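Local coordinates for protein putative surface-anchored fimbrial subunit (Corynebacterium diphtheriae, PDB 3HR6) that forms the shaft of a bacterial surface pilus as its major pilin, built of tandem Ig-like modules stabilised by isopeptide and disulfide bonds, at residues A[161-166]-A[258-263]; A[193-198]-A[226-231]; A[267-272]-A[304-309]. One frame throughout, in Å; residues are numbered along the deposited sequence.

Contact 1 of 3, residues A[161-166]-A[258-263]; sequences FSVGEN and APVTKQ. With CA (calcium ion), chain B.
Two backbone hydrogen bonds clamp V260 against the loop 161-166: V260 N gives its hydrogen to E165 O at 2.8 Å and V260 O receives one from G164 N at 3.0 Å, each nearly straight at 165°. A water adds to this pairing, donating to V260 O and more weakly to E165 O. One step along, N166 and P259 make an antiparallel non-hydrogen-bonded pair. Their side chains diverge, yet with CG of N166 beside its own backbone N (chi1 -58°) the amide oxygen OD1 comes to 3.2 Å from P259 CA; the proline nitrogen has no hydrogen to offer it.

The loop is a type II turn from S162 to E165, closed by E165 N on S162 O, with G164 supplying the positive phi that this turn asks for. It leads into strand 166-174 of an Ig-like module and turns one residue two ways. While E165 O pairs with V260, the E165 side chain leaves the backbone away from 258-263 and binds calcium through OE1, beside D153, D155, Q158 and G160; waters on the metal donate to E165 OE2 and N166 O.

Apolar branches fill the angle between the chains. V260 CG2 lies 3.6 Å from F161 O, a buried carbonyl oxygen with no polar partner in the model, and 4.1 Å from F161 CB. V163 reaches across with both methyls: CG2 abuts the peptide between K262 and Q263, 3.4 Å from K262 C, and CG1 meets T261 O at 3.6 Å. Outside the two segments, the ring of F161 stacks on H368.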
ATOM      1  N   PHE A 161     -18.578  -3.704   5.509  1.00 12.46           N
ATOM      2  CA  PHE A 161     -17.774  -3.897   6.712  1.00 12.57           C
ATOM      3  C   PHE A 161     -17.875  -2.650   7.558  1.00 12.03           C
ATOM      4  O   PHE A 161     -16.915  -1.933   7.819  1.00 12.26           O
ATOM      5  CB  PHE A 161     -16.312  -4.292   6.422  1.00 12.82           C
ATOM      6  CG  PHE A 161     -15.747  -3.738   5.139  1.00 13.83           C
ATOM      7  CD1 PHE A 161     -15.118  -2.496   5.106  1.00 12.31           C
ATOM      8  CD2 PHE A 161     -15.799  -4.485   3.966  1.00 13.20           C
ATOM      9  CE1 PHE A 161     -14.590  -2.013   3.932  1.00 12.50           C
ATOM     10  CE2 PHE A 161     -15.248  -3.987   2.812  1.00 14.11           C
ATOM     11  CZ  PHE A 161     -14.687  -2.731   2.792  1.00 12.92           C
ATOM     12  N   SER A 162     -19.094  -2.412   8.034  1.00 12.38           N
ATOM     13  CA  SER A 162     -19.324  -1.344   8.993  1.00 11.95           C
ATOM     14  C   SER A 162     -18.529  -1.648  10.292  1.00 11.32           C
ATOM     15  O   SER A 162     -18.088  -2.801  10.555  1.00 12.27           O
ATOM     16  CB  SER A 162     -20.812  -1.278   9.295  1.00 11.47           C
ATOM     17  OG  SER A 162     -21.558  -0.677   8.262  1.00 12.28           O
ATOM     18  N   VAL A 163     -18.329  -0.645  11.106  1.00 12.86           N
ATOM     19  CA  VAL A 163     -17.659  -0.813  12.382  1.00 13.40           C
ATOM     20  C   VAL A 163     -18.315  -1.980  13.126  1.00 12.84           C
ATOM     21  O   VAL A 163     -19.534  -2.064  13.244  1.00 13.86           O
ATOM     22  CB  VAL A 163     -17.736   0.518  13.241  1.00 13.84           C
ATOM     23  CG1 VAL A 163     -17.239   0.269  14.682  1.00 14.30           C
ATOM     24  CG2 VAL A 163     -16.922   1.610  12.525  1.00 13.48           C
ATOM     25  N   GLY A 164     -17.501  -2.916  13.560  1.00 12.77           N
ATOM     26  CA  GLY A 164     -17.961  -4.055  14.307  1.00 14.34           C
ATOM     27  C   GLY A 164     -17.873  -5.335  13.499  1.00 13.87           C
ATOM     28  O   GLY A 164     -18.045  -6.428  14.045  1.00 15.17           O
ATOM     29  N   GLU A 165     -17.590  -5.187  12.216  1.00 13.46           N
ATOM     30  CA  GLU A 165     -17.338  -6.322  11.340  1.00 14.28           C
ATOM     31  C   GLU A 165     -15.882  -6.295  10.829  1.00 14.55           C
ATOM     32  O   GLU A 165     -15.122  -5.373  11.074  1.00 13.26           O
ATOM     33  CB  GLU A 165     -18.273  -6.223  10.126  1.00 15.48           C
ATOM     34  CG  GLU A 165     -19.769  -6.313  10.473  1.00 15.88           C
ATOM     35  CD  GLU A 165     -20.549  -7.117   9.436  1.00 13.68           C
ATOM     36  OE1 GLU A 165     -20.476  -6.816   8.242  1.00 14.98           O
ATOM     37  OE2 GLU A 165     -21.263  -8.047   9.834  1.00 18.04           O
ATOM     38  N   ASN A 166     -15.525  -7.346  10.106  1.00 13.48           N
ATOM     39  CA  ASN A 166     -14.228  -7.423   9.491  1.00 14.32           C
ATOM     40  C   ASN A 166     -14.231  -7.029   8.020  1.00 13.82           C
ATOM     41  O   ASN A 166     -15.173  -7.278   7.284  1.00 13.62           O
ATOM     42  CB  ASN A 166     -13.682  -8.829   9.601  1.00 14.02           C
ATOM     43  CG  ASN A 166     -13.574  -9.300  11.024  1.00 14.44           C
ATOM     44  OD1 ASN A 166     -12.992  -8.638  11.880  1.00 14.91           O
ATOM     45  ND2 ASN A 166     -14.175 -10.452  11.307  1.00 22.10           N
ATOM     46  N   ALA A 258      -9.127  -7.954   8.807  1.00 13.48           N
ATOM     47  CA  ALA A 258      -8.930  -7.234  10.061  1.00 13.14           C
ATOM     48  C   ALA A 258     -10.234  -6.630  10.536  1.00 12.56           C
ATOM     49  O   ALA A 258     -11.089  -6.303   9.717  1.00 14.88           O
ATOM     50  CB  ALA A 258      -7.900  -6.144   9.875  1.00 14.88           C
ATOM     51  N   PRO A 259     -10.366  -6.454  11.859  1.00 14.06           N
ATOM     52  CA  PRO A 259     -11.596  -5.849  12.374  1.00 13.46           C
ATOM     53  C   PRO A 259     -11.673  -4.340  12.147  1.00 12.48           C
ATOM     54  O   PRO A 259     -10.705  -3.599  12.353  1.00 13.15           O
ATOM     55  CB  PRO A 259     -11.582  -6.221  13.851  1.00 12.71           C
ATOM     56  CG  PRO A 259     -10.249  -6.520  14.193  1.00 14.94           C
ATOM     57  CD  PRO A 259      -9.551  -7.019  12.931  1.00 13.92           C
ATOM     58  N   VAL A 260     -12.822  -3.890  11.689  1.00 12.03           N
ATOM     59  CA  VAL A 260     -13.050  -2.448  11.584  1.00 11.15           C
ATOM     60  C   VAL A 260     -13.498  -1.998  12.972  1.00 11.12           C
ATOM     61  O   VAL A 260     -14.609  -2.309  13.366  1.00 10.59           O
ATOM     62  CB  VAL A 260     -14.086  -2.088  10.486  1.00 10.64           C
ATOM     63  CG1 VAL A 260     -14.291  -0.603  10.405  1.00 11.31           C
ATOM     64  CG2 VAL A 260     -13.640  -2.592   9.102  1.00 11.73           C
ATOM     65  N   THR A 261     -12.685  -1.229  13.690  1.00 12.33           N
ATOM     66  CA  THR A 261     -12.955  -0.997  15.109  1.00 12.49           C
ATOM     67  C   THR A 261     -13.542   0.360  15.395  1.00 12.41           C
ATOM     68  O   THR A 261     -14.137   0.555  16.465  1.00 12.37           O
ATOM     69  CB  THR A 261     -11.721  -1.165  16.018  1.00 14.18           C
ATOM     70  OG1 THR A 261     -10.839  -0.042  15.863  1.00 15.96           O
ATOM     71  CG2 THR A 261     -10.964  -2.423  15.679  1.00 16.30           C
ATOM     72  N   LYS A 262     -13.410   1.288  14.448  1.00 12.76           N
ATOM     73  CA  LYS A 262     -13.960   2.618  14.677  1.00 13.90           C
ATOM     74  C   LYS A 262     -14.172   3.336  13.394  1.00 13.17           C
ATOM     75  O   LYS A 262     -13.528   3.051  12.381  1.00 13.41           O
ATOM     76  CB  LYS A 262     -13.093   3.437  15.612  1.00 14.28           C
ATOM     77  CG  LYS A 262     -11.715   3.694  15.119  1.00 13.78           C
ATOM     78  CD  LYS A 262     -10.810   4.161  16.262  1.00 19.95           C
ATOM     79  CE  LYS A 262      -9.412   4.489  15.799  1.00 23.51           C
ATOM     80  NZ  LYS A 262      -8.600   5.080  16.947  1.00 26.71           N
ATOM     81  N   GLN A 263     -15.062   4.321  13.461  1.00 13.67           N
ATOM     82  CA  GLN A 263     -15.378   5.099  12.298  1.00 13.46           C
ATOM     83  C   GLN A 263     -14.215   6.044  12.007  1.00 12.96           C
ATOM     84  O   GLN A 263     -13.794   6.815  12.890  1.00 12.42           O
ATOM     85  CB  GLN A 263     -16.608   5.956  12.589  1.00 14.98           C
ATOM     86  CG  GLN A 263     -16.954   6.953  11.483  1.00 13.08           C
ATOM     87  CD  GLN A 263     -18.228   7.697  11.793  1.00 12.55           C
ATOM     88  OE1 GLN A 263     -19.328   7.345  11.304  1.00 13.72           O
ATOM     89  NE2 GLN A 263     -18.100   8.719  12.592  1.00 13.95           N
TER
HETATM   90 CA    CA B   1     -20.187  -7.987   5.989  1.00 20.60          CA
HETATM   91  O   HOH W   1     -14.891  -5.039  14.377  1.00 16.73           O
HETATM   92  O   HOH W   2     -21.461  -9.467   7.723  1.00 17.28           O
HETATM   93  O   HOH W   3     -18.009  -8.535   7.367  1.00 15.65           O

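Contact 2 of 3, residues A[193-198]-A[226-231]; sequences LPAELG and VGDRTV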
ATOM      1  N   LEU A 193      -1.711  -0.831   7.895  1.00 13.66           N
ATOM      2  CA  LEU A 193      -3.144  -0.771   7.952  1.00 13.88           C
ATOM      3  C   LEU A 193      -3.573   0.616   8.434  1.00 13.15           C
ATOM      4  O   LEU A 193      -2.920   1.191   9.278  1.00 13.70           O
ATOM      5  CB  LEU A 193      -3.705  -1.829   8.892  1.00 13.55           C
ATOM      6  CG  LEU A 193      -3.798  -3.299   8.391  1.00 16.24           C
ATOM      7  CD1 LEU A 193      -2.447  -3.875   8.037  1.00 16.73           C
ATOM      8  CD2 LEU A 193      -4.471  -4.169   9.430  1.00 15.53           C
ATOM      9  N   PRO A 194      -4.732   1.078   7.937  1.00 13.85           N
ATOM     10  CA  PRO A 194      -5.246   2.302   8.557  1.00 13.98           C
ATOM     11  C   PRO A 194      -5.520   2.144  10.053  1.00 12.86           C
ATOM     12  O   PRO A 194      -5.796   1.045  10.536  1.00 13.36           O
ATOM     13  CB  PRO A 194      -6.538   2.583   7.783  1.00 14.74           C
ATOM     14  CG  PRO A 194      -6.965   1.311   7.226  1.00 14.92           C
ATOM     15  CD  PRO A 194      -5.693   0.449   7.029  1.00 14.98           C
ATOM     16  N   ALA A 195      -5.476   3.238  10.805  1.00 12.89           N
ATOM     17  CA  ALA A 195      -5.619   3.165  12.247  1.00 12.18           C
ATOM     18  C   ALA A 195      -6.937   2.655  12.747  1.00 11.34           C
ATOM     19  O   ALA A 195      -7.005   2.196  13.859  1.00 12.56           O
ATOM     20  CB  ALA A 195      -5.349   4.521  12.891  1.00 12.73           C
ATOM     21  N   GLU A 196      -7.982   2.711  11.931  1.00 11.83           N
ATOM     22  CA  GLU A 196      -9.279   2.265  12.331  1.00 12.97           C
ATOM     23  C   GLU A 196      -9.410   0.728  12.364  1.00 13.54           C
ATOM     24  O   GLU A 196     -10.459   0.208  12.762  1.00 13.87           O
ATOM     25  CB  GLU A 196     -10.312   2.884  11.416  1.00 13.69           C
ATOM     26  CG  GLU A 196     -10.294   4.420  11.516  1.00 14.59           C
ATOM     27  CD  GLU A 196      -9.389   5.127  10.493  1.00 15.49           C
ATOM     28  OE1 GLU A 196      -8.757   4.470   9.679  1.00 14.91           O
ATOM     29  OE2 GLU A 196      -9.310   6.400  10.472  1.00 17.08           O
ATOM     30  N   LEU A 197      -8.385   0.037  11.886  1.00 13.44           N
ATOM     31  CA  LEU A 197      -8.389  -1.428  11.909  1.00 13.65           C
ATOM     32  C   LEU A 197      -7.594  -1.993  13.043  1.00 13.99           C
ATOM     33  O   LEU A 197      -6.490  -1.497  13.381  1.00 15.67           O
ATOM     34  CB  LEU A 197      -7.824  -2.002  10.608  1.00 12.18           C
ATOM     35  CG  LEU A 197      -8.505  -1.492   9.334  1.00 11.79           C
ATOM     36  CD1 LEU A 197      -7.959  -2.229   8.074  1.00 14.07           C
ATOM     37  CD2 LEU A 197     -10.005  -1.761   9.463  1.00 12.88           C
ATOM     38  N   GLY A 198      -8.120  -3.069  13.592  1.00 13.79           N
ATOM     39  CA  GLY A 198      -7.394  -3.855  14.584  1.00 13.31           C
ATOM     40  C   GLY A 198      -6.373  -4.755  13.912  1.00 14.30           C
ATOM     41  O   GLY A 198      -6.161  -4.694  12.725  1.00 15.74           O
ATOM     42  N   VAL A 226       3.569   0.511  14.313  1.00 18.94           N
ATOM     43  CA  VAL A 226       4.262   1.770  14.092  1.00 19.88           C
ATOM     44  C   VAL A 226       3.261   2.839  14.504  1.00 19.45           C
ATOM     45  O   VAL A 226       2.248   3.021  13.832  1.00 18.33           O
ATOM     46  CB  VAL A 226       4.664   2.006  12.656  1.00 19.34           C
ATOM     47  CG1 VAL A 226       5.210   3.433  12.527  1.00 20.49           C
ATOM     48  CG2 VAL A 226       5.724   1.000  12.195  1.00 20.70           C
ATOM     49  N   GLY A 227       3.521   3.480  15.634  1.00 19.92           N
ATOM     50  CA  GLY A 227       2.525   4.323  16.267  1.00 20.13           C
ATOM     51  C   GLY A 227       1.209   3.586  16.489  1.00 20.65           C
ATOM     52  O   GLY A 227       1.180   2.488  17.071  1.00 20.50           O
ATOM     53  N   ASP A 228       0.113   4.173  16.032  1.00 19.86           N
ATOM     54  CA  ASP A 228      -1.210   3.596  16.283  1.00 20.13           C
ATOM     55  C   ASP A 228      -1.679   2.742  15.115  1.00 18.94           C
ATOM     56  O   ASP A 228      -2.882   2.466  14.971  1.00 19.48           O
ATOM     57  CB  ASP A 228      -2.236   4.691  16.591  1.00 21.38           C
ATOM     58  CG  ASP A 228      -2.423   5.678  15.438  1.00 22.81           C
ATOM     59  OD1 ASP A 228      -1.726   5.599  14.411  1.00 24.43           O
ATOM     60  OD2 ASP A 228      -3.281   6.571  15.580  1.00 29.11           O
ATOM     61  N   ARG A 229      -0.747   2.356  14.255  1.00 17.44           N
ATOM     62  CA  ARG A 229      -1.076   1.495  13.130  1.00 16.19           C
ATOM     63  C   ARG A 229      -0.251   0.212  13.092  1.00 15.56           C
ATOM     64  O   ARG A 229       0.924   0.217  13.392  1.00 16.38           O
ATOM     65  CB  ARG A 229      -0.938   2.247  11.820  1.00 16.19           C
ATOM     66  CG  ARG A 229      -1.962   3.415  11.745  1.00 15.53           C
ATOM     67  CD  ARG A 229      -1.560   4.363  10.692  1.00 15.51           C
ATOM     68  NE  ARG A 229      -1.632   3.765   9.372  1.00 14.86           N
ATOM     69  CZ  ARG A 229      -1.261   4.358   8.234  1.00 19.12           C
ATOM     70  NH1 ARG A 229      -0.700   5.552   8.248  1.00 18.82           N
ATOM     71  NH2 ARG A 229      -1.374   3.702   7.090  1.00 20.86           N
ATOM     72  N   THR A 230      -0.914  -0.870  12.690  1.00 14.60           N
ATOM     73  CA  THR A 230      -0.272  -2.164  12.454  1.00 14.03           C
ATOM     74  C   THR A 230       0.228  -2.266  11.028  1.00 13.43           C
ATOM     75  O   THR A 230      -0.514  -2.020  10.084  1.00 12.17           O
ATOM     76  CB  THR A 230      -1.266  -3.315  12.670  1.00 14.27           C
ATOM     77  OG1 THR A 230      -1.865  -3.195  13.947  1.00 15.86           O
ATOM     78  CG2 THR A 230      -0.524  -4.663  12.607  1.00 15.92           C
ATOM     79  N   VAL A 231       1.496  -2.635  10.865  1.00 12.05           N
ATOM     80  CA  VAL A 231       2.049  -3.041   9.608  1.00 11.15           C
ATOM     81  C   VAL A 231       2.055  -4.575   9.553  1.00 10.95           C
ATOM     82  O   VAL A 231       2.510  -5.242  10.489  1.00 11.23           O
ATOM     83  CB  VAL A 231       3.506  -2.582   9.456  1.00 10.94           C
ATOM     84  CG1 VAL A 231       4.069  -3.001   8.104  1.00 13.26           C
ATOM     85  CG2 VAL A 231       3.631  -1.066   9.657  1.00 14.07           C
TER
HETATM   86  O   HOH W   4      -3.806  -0.363  12.130  1.00 12.03           O
HETATM   87  O   HOH W   5      -5.376   2.936  16.023  1.00 25.86           O
HETATM   88  O   HOH W   6      -4.124  -2.325  15.063  1.00 24.15           O
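T230 O accepts the backbone hydrogen of L193 N at 2.8 Å, the shortest direct polar bond between these segments, and the L193 side chain curls over the same oxygen. With CG of L193 set beside the backbone N (chi1 -78°), both CB and CD1 lie 3.4 Å from T230 O, an apolar flank that probably shields the bond from solvent.

The other peptide group of L193 is held by a side chain. R229 NE donates to L193 O at 2.9 Å, and the bond is almost straight at 171°. The oxygen lies at the edge of the guanidinium, near its plane, whereas NE stands well above the carbonyl plane, 37° out of it. The arginine chain is bent at chi3, and NH2 goes on to K192 O and to a salt bridge with E287. Three partners, L193 O, K192 O and E287, probably fix the rotation of the guanidinium. Its aliphatic stem is used as well: R229 CG packs 3.7 Å from the A195 methyl (CB), which also sits beside the carboxylate of D228.

In the fold, this is where strand 187-192 runs out beside strand 229-236, its antiparallel neighbour in the sheet. A type II' turn from V226 to R229 makes the hairpin that joins strands 219-226 and 229-236, and a type I turn from P194 to L197 bends the first segment away from it. Waters bridge the chains where they part. One accepts from T230 N at 3.0 Å and lies within bonding distance of P194 O and L197 O; another joins L197 O to T230 OG1, which has a second partner in Q225; a third lies between A195 O and D228 O, 2.7 Å from the latter.

Contact 3 of 3, residues A[267-272]-A[304-309]; sequences GQLDNQ and SKFGQI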
ATOM      1  N   GLY A 267     -14.411   9.862   7.482  1.00 12.39           N
ATOM      2  CA  GLY A 267     -15.107   8.855   6.707  1.00 13.02           C
ATOM      3  C   GLY A 267     -14.300   7.943   5.829  1.00 11.11           C
ATOM      4  O   GLY A 267     -14.871   7.068   5.249  1.00 11.48           O
ATOM      5  N   GLN A 268     -12.979   8.149   5.751  1.00 12.29           N
ATOM      6  CA  GLN A 268     -12.161   7.457   4.788  1.00 11.28           C
ATOM      7  C   GLN A 268     -11.374   6.329   5.469  1.00 10.87           C
ATOM      8  O   GLN A 268     -10.472   6.610   6.248  1.00 12.34           O
ATOM      9  CB  GLN A 268     -11.187   8.411   4.133  1.00 12.12           C
ATOM     10  CG  GLN A 268     -11.792   9.734   3.699  1.00 10.78           C
ATOM     11  CD  GLN A 268     -12.982   9.551   2.794  1.00 11.54           C
ATOM     12  OE1 GLN A 268     -14.170   9.862   3.164  1.00 13.20           O
ATOM     13  NE2 GLN A 268     -12.694   9.059   1.590  1.00 11.73           N
ATOM     14  N   LEU A 269     -11.728   5.086   5.149  1.00 12.37           N
ATOM     15  CA  LEU A 269     -10.965   3.911   5.575  1.00 11.98           C
ATOM     16  C   LEU A 269     -10.117   3.533   4.341  1.00 11.82           C
ATOM     17  O   LEU A 269     -10.590   2.863   3.391  1.00 12.50           O
ATOM     18  CB  LEU A 269     -11.864   2.776   6.003  1.00 11.63           C
ATOM     19  CG  LEU A 269     -11.150   1.538   6.471  1.00 12.45           C
ATOM     20  CD1 LEU A 269     -10.600   1.665   7.874  1.00 12.04           C
ATOM     21  CD2 LEU A 269     -12.142   0.379   6.437  1.00 14.66           C
ATOM     22  N   ASP A 270      -8.836   3.947   4.389  1.00 11.79           N
ATOM     23  CA  ASP A 270      -7.976   3.952   3.211  1.00 12.72           C
ATOM     24  C   ASP A 270      -6.819   3.000   3.458  1.00 13.56           C
ATOM     25  O   ASP A 270      -6.232   3.022   4.521  1.00 14.01           O
ATOM     26  CB  ASP A 270      -7.438   5.377   2.943  1.00 14.58           C
ATOM     27  CG  ASP A 270      -8.476   6.303   2.372  1.00 16.05           C
ATOM     28  OD1 ASP A 270      -9.647   5.937   2.243  1.00 16.15           O
ATOM     29  OD2 ASP A 270      -8.124   7.485   2.096  1.00 20.54           O
ATOM     30  N   ASN A 271      -6.533   2.179   2.463  1.00 13.43           N
ATOM     31  CA  ASN A 271      -5.433   1.238   2.580  1.00 13.04           C
ATOM     32  C   ASN A 271      -4.615   1.230   1.328  1.00 13.48           C
ATOM     33  O   ASN A 271      -5.140   1.348   0.231  1.00 14.94           O
ATOM     34  CB  ASN A 271      -5.933  -0.170   2.805  1.00 13.17           C
ATOM     35  CG  ASN A 271      -4.787  -1.129   3.088  1.00 15.23           C
ATOM     36  OD1 ASN A 271      -4.067  -0.953   4.057  1.00 16.88           O
ATOM     37  N   GLN A 272      -3.307   1.112   1.501  1.00 15.36           N
ATOM     38  CA  GLN A 272      -2.390   0.786   0.407  1.00 16.81           C
ATOM     39  C   GLN A 272      -1.387  -0.251   0.904  1.00 16.18           C
ATOM     40  O   GLN A 272      -1.187  -0.366   2.081  1.00 15.20           O
ATOM     41  CB  GLN A 272      -1.623   2.027  -0.005  1.00 17.79           C
ATOM     42  CG  GLN A 272      -2.197   2.823  -1.136  1.00 21.92           C
ATOM     43  CD  GLN A 272      -1.279   3.976  -1.491  1.00 23.60           C
ATOM     44  OE1 GLN A 272      -1.030   4.850  -0.647  1.00 27.03           O
ATOM     45  NE2 GLN A 272      -0.727   3.965  -2.705  1.00 16.16           N
ATOM     46  N   SER A 304     -12.573   3.083   1.410  1.00 12.52           N
ATOM     47  CA  SER A 304     -13.930   2.713   1.787  1.00 13.36           C
ATOM     48  C   SER A 304     -14.575   3.874   2.500  1.00 13.51           C
ATOM     49  O   SER A 304     -13.962   4.491   3.356  1.00 13.08           O
ATOM     50  CB  SER A 304     -13.896   1.475   2.673  1.00 13.03           C
ATOM     51  OG  SER A 304     -13.369   0.384   1.920  1.00 11.38           O
ATOM     52  N   LYS A 305     -15.806   4.200   2.117  1.00 13.15           N
ATOM     53  CA  LYS A 305     -16.447   5.429   2.536  1.00 11.52           C
ATOM     54  C   LYS A 305     -17.462   5.141   3.634  1.00 11.47           C
ATOM     55  O   LYS A 305     -18.244   4.219   3.509  1.00 13.11           O
ATOM     56  CB  LYS A 305     -17.158   6.025   1.331  1.00 11.80           C
ATOM     57  CG  LYS A 305     -16.309   6.092   0.060  1.00 11.17           C
ATOM     58  CD  LYS A 305     -15.076   6.966   0.244  1.00 11.40           C
ATOM     59  CE  LYS A 305     -14.333   7.097  -1.074  1.00 12.09           C
ATOM     60  NZ  LYS A 305     -13.145   7.978  -0.976  1.00 11.43           N
ATOM     61  N   PHE A 306     -17.445   5.977   4.665  1.00 12.03           N
ATOM     62  CA  PHE A 306     -18.279   5.760   5.838  1.00 11.63           C
ATOM     63  C   PHE A 306     -19.209   6.917   6.029  1.00 11.55           C
ATOM     64  O   PHE A 306     -18.975   8.031   5.576  1.00 11.76           O
ATOM     65  CB  PHE A 306     -17.436   5.531   7.095  1.00 12.16           C
ATOM     66  CG  PHE A 306     -16.890   4.131   7.189  1.00 14.38           C
ATOM     67  CD1 PHE A 306     -15.886   3.695   6.324  1.00 13.05           C
ATOM     68  CD2 PHE A 306     -17.421   3.232   8.088  1.00 13.59           C
ATOM     69  CE1 PHE A 306     -15.413   2.382   6.401  1.00 15.22           C
ATOM     70  CE2 PHE A 306     -16.934   1.936   8.171  1.00 14.90           C
ATOM     71  CZ  PHE A 306     -15.953   1.501   7.318  1.00 14.85           C
ATOM     72  N   GLY A 307     -20.307   6.613   6.726  1.00 11.29           N
ATOM     73  CA  GLY A 307     -21.302   7.642   7.033  1.00 11.75           C
ATOM     74  C   GLY A 307     -21.872   7.476   8.419  1.00 12.28           C
ATOM     75  O   GLY A 307     -21.633   6.499   9.114  1.00 11.70           O
ATOM     76  N   GLN A 308     -22.587   8.486   8.836  1.00 10.44           N
ATOM     77  CA  GLN A 308     -23.094   8.588  10.205  1.00 11.41           C
ATOM     78  C   GLN A 308     -24.449   9.302  10.172  1.00 11.44           C
ATOM     79  O   GLN A 308     -24.588  10.328   9.545  1.00 11.64           O
ATOM     80  CB  GLN A 308     -22.120   9.455  10.994  1.00 13.08           C
ATOM     81  CG  GLN A 308     -22.537   9.783  12.383  1.00 14.16           C
ATOM     82  CD  GLN A 308     -21.423  10.459  13.138  1.00 14.60           C
ATOM     83  OE1 GLN A 308     -20.649   9.780  13.824  1.00 15.32           O
ATOM     84  NE2 GLN A 308     -21.327  11.793  13.017  1.00 16.02           N
ATOM     85  N   ILE A 309     -25.419   8.741  10.882  1.00 11.64           N
ATOM     86  CA  ILE A 309     -26.782   9.267  10.963  1.00 11.19           C
ATOM     87  C   ILE A 309     -26.943   9.814  12.365  1.00 11.02           C
ATOM     88  O   ILE A 309     -26.640   9.146  13.323  1.00 10.92           O
ATOM     89  CB  ILE A 309     -27.817   8.167  10.705  1.00 11.77           C
ATOM     90  CG1 ILE A 309     -27.731   7.706   9.252  1.00 12.33           C
ATOM     91  CG2 ILE A 309     -29.223   8.690  10.980  1.00 12.32           C
ATOM     92  CD1 ILE A 309     -28.453   6.402   9.018  1.00 13.48           C
TER
HETATM   93  O   HOH W   7     -10.666   0.256   2.705  1.00 15.09           O
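L269 and S304 form an antiparallel hydrogen-bonded pair, with L269 N on S304 O at 2.9 Å and S304 N on L269 O at 2.8 Å, the second straight at 177°. F306 N adds a bond to G267 O at 2.9 Å; here the donor is on a lone pair in the carbonyl plane, but the N-H...O angle is only 132°, well short of straight. The CA-H of K305 makes a weaker contact with that same oxygen. G267 takes a positive phi just before the strand begins.

Apolar contact is concentrated on the face carrying L269 and S304. L269 CB lies 3.6 Å from F306 CE1 and L269 CD2 follows at 3.8 Å; the leucine torsion (chi1 -179°) sets CG beside the carbonyl carbon, from where CD2 reaches the ring. The two side chains cross at a slant, and the ring turns an edge to G267 O.

Polar side chains occupy the other face, where Q268 and K305 form the non-hydrogen-bonded pair and their ends converge. K305 NZ is hydrogen-bonded to S303 OG and T420 O. D270 OD1, 5.2 Å from K305 NZ and likewise bonded to S303 OG, probably steadies the charge without touching it. On the L269 face a water donates to L269 O at 2.7 Å and also bonds S304 OG, which has a further partner in T371.

Strand 268-276 is flanked by strands 187-192 and 302-315. The latter continues beside 361-375 and, in parallel, 424-432, so the pairing carries one sheet onward along the chain. N271 of the first strand is covalently linked to K149 of strand 148-152, an isopeptide bond that ties this sheet to its neighbour in the Ig-like module.

In the fold
Contact 3 is the buried one, a regular strand pair in the mixed sheet, whereas contacts 1 and 2 are partly buried places where strands give way to turns. Their chemistry follows: main-chain pairing with leucine and phenylalanine in contact 3, a calcium carboxylate beside valine packing in contact 1, an arginine grip and bridging waters in contact 2. Contact 2 is nested within the loop closed by contact 1, and probable backbone hydrogen bonds, T261 N to E196 O and G198 N to P259 O, join them. Contact 3 meets both: Q263 NE2 probably bonds Q308 OE1, and P194 packs on L269. Contacts 2 and 3 reach the same sheet, while 258-263 leaves the other.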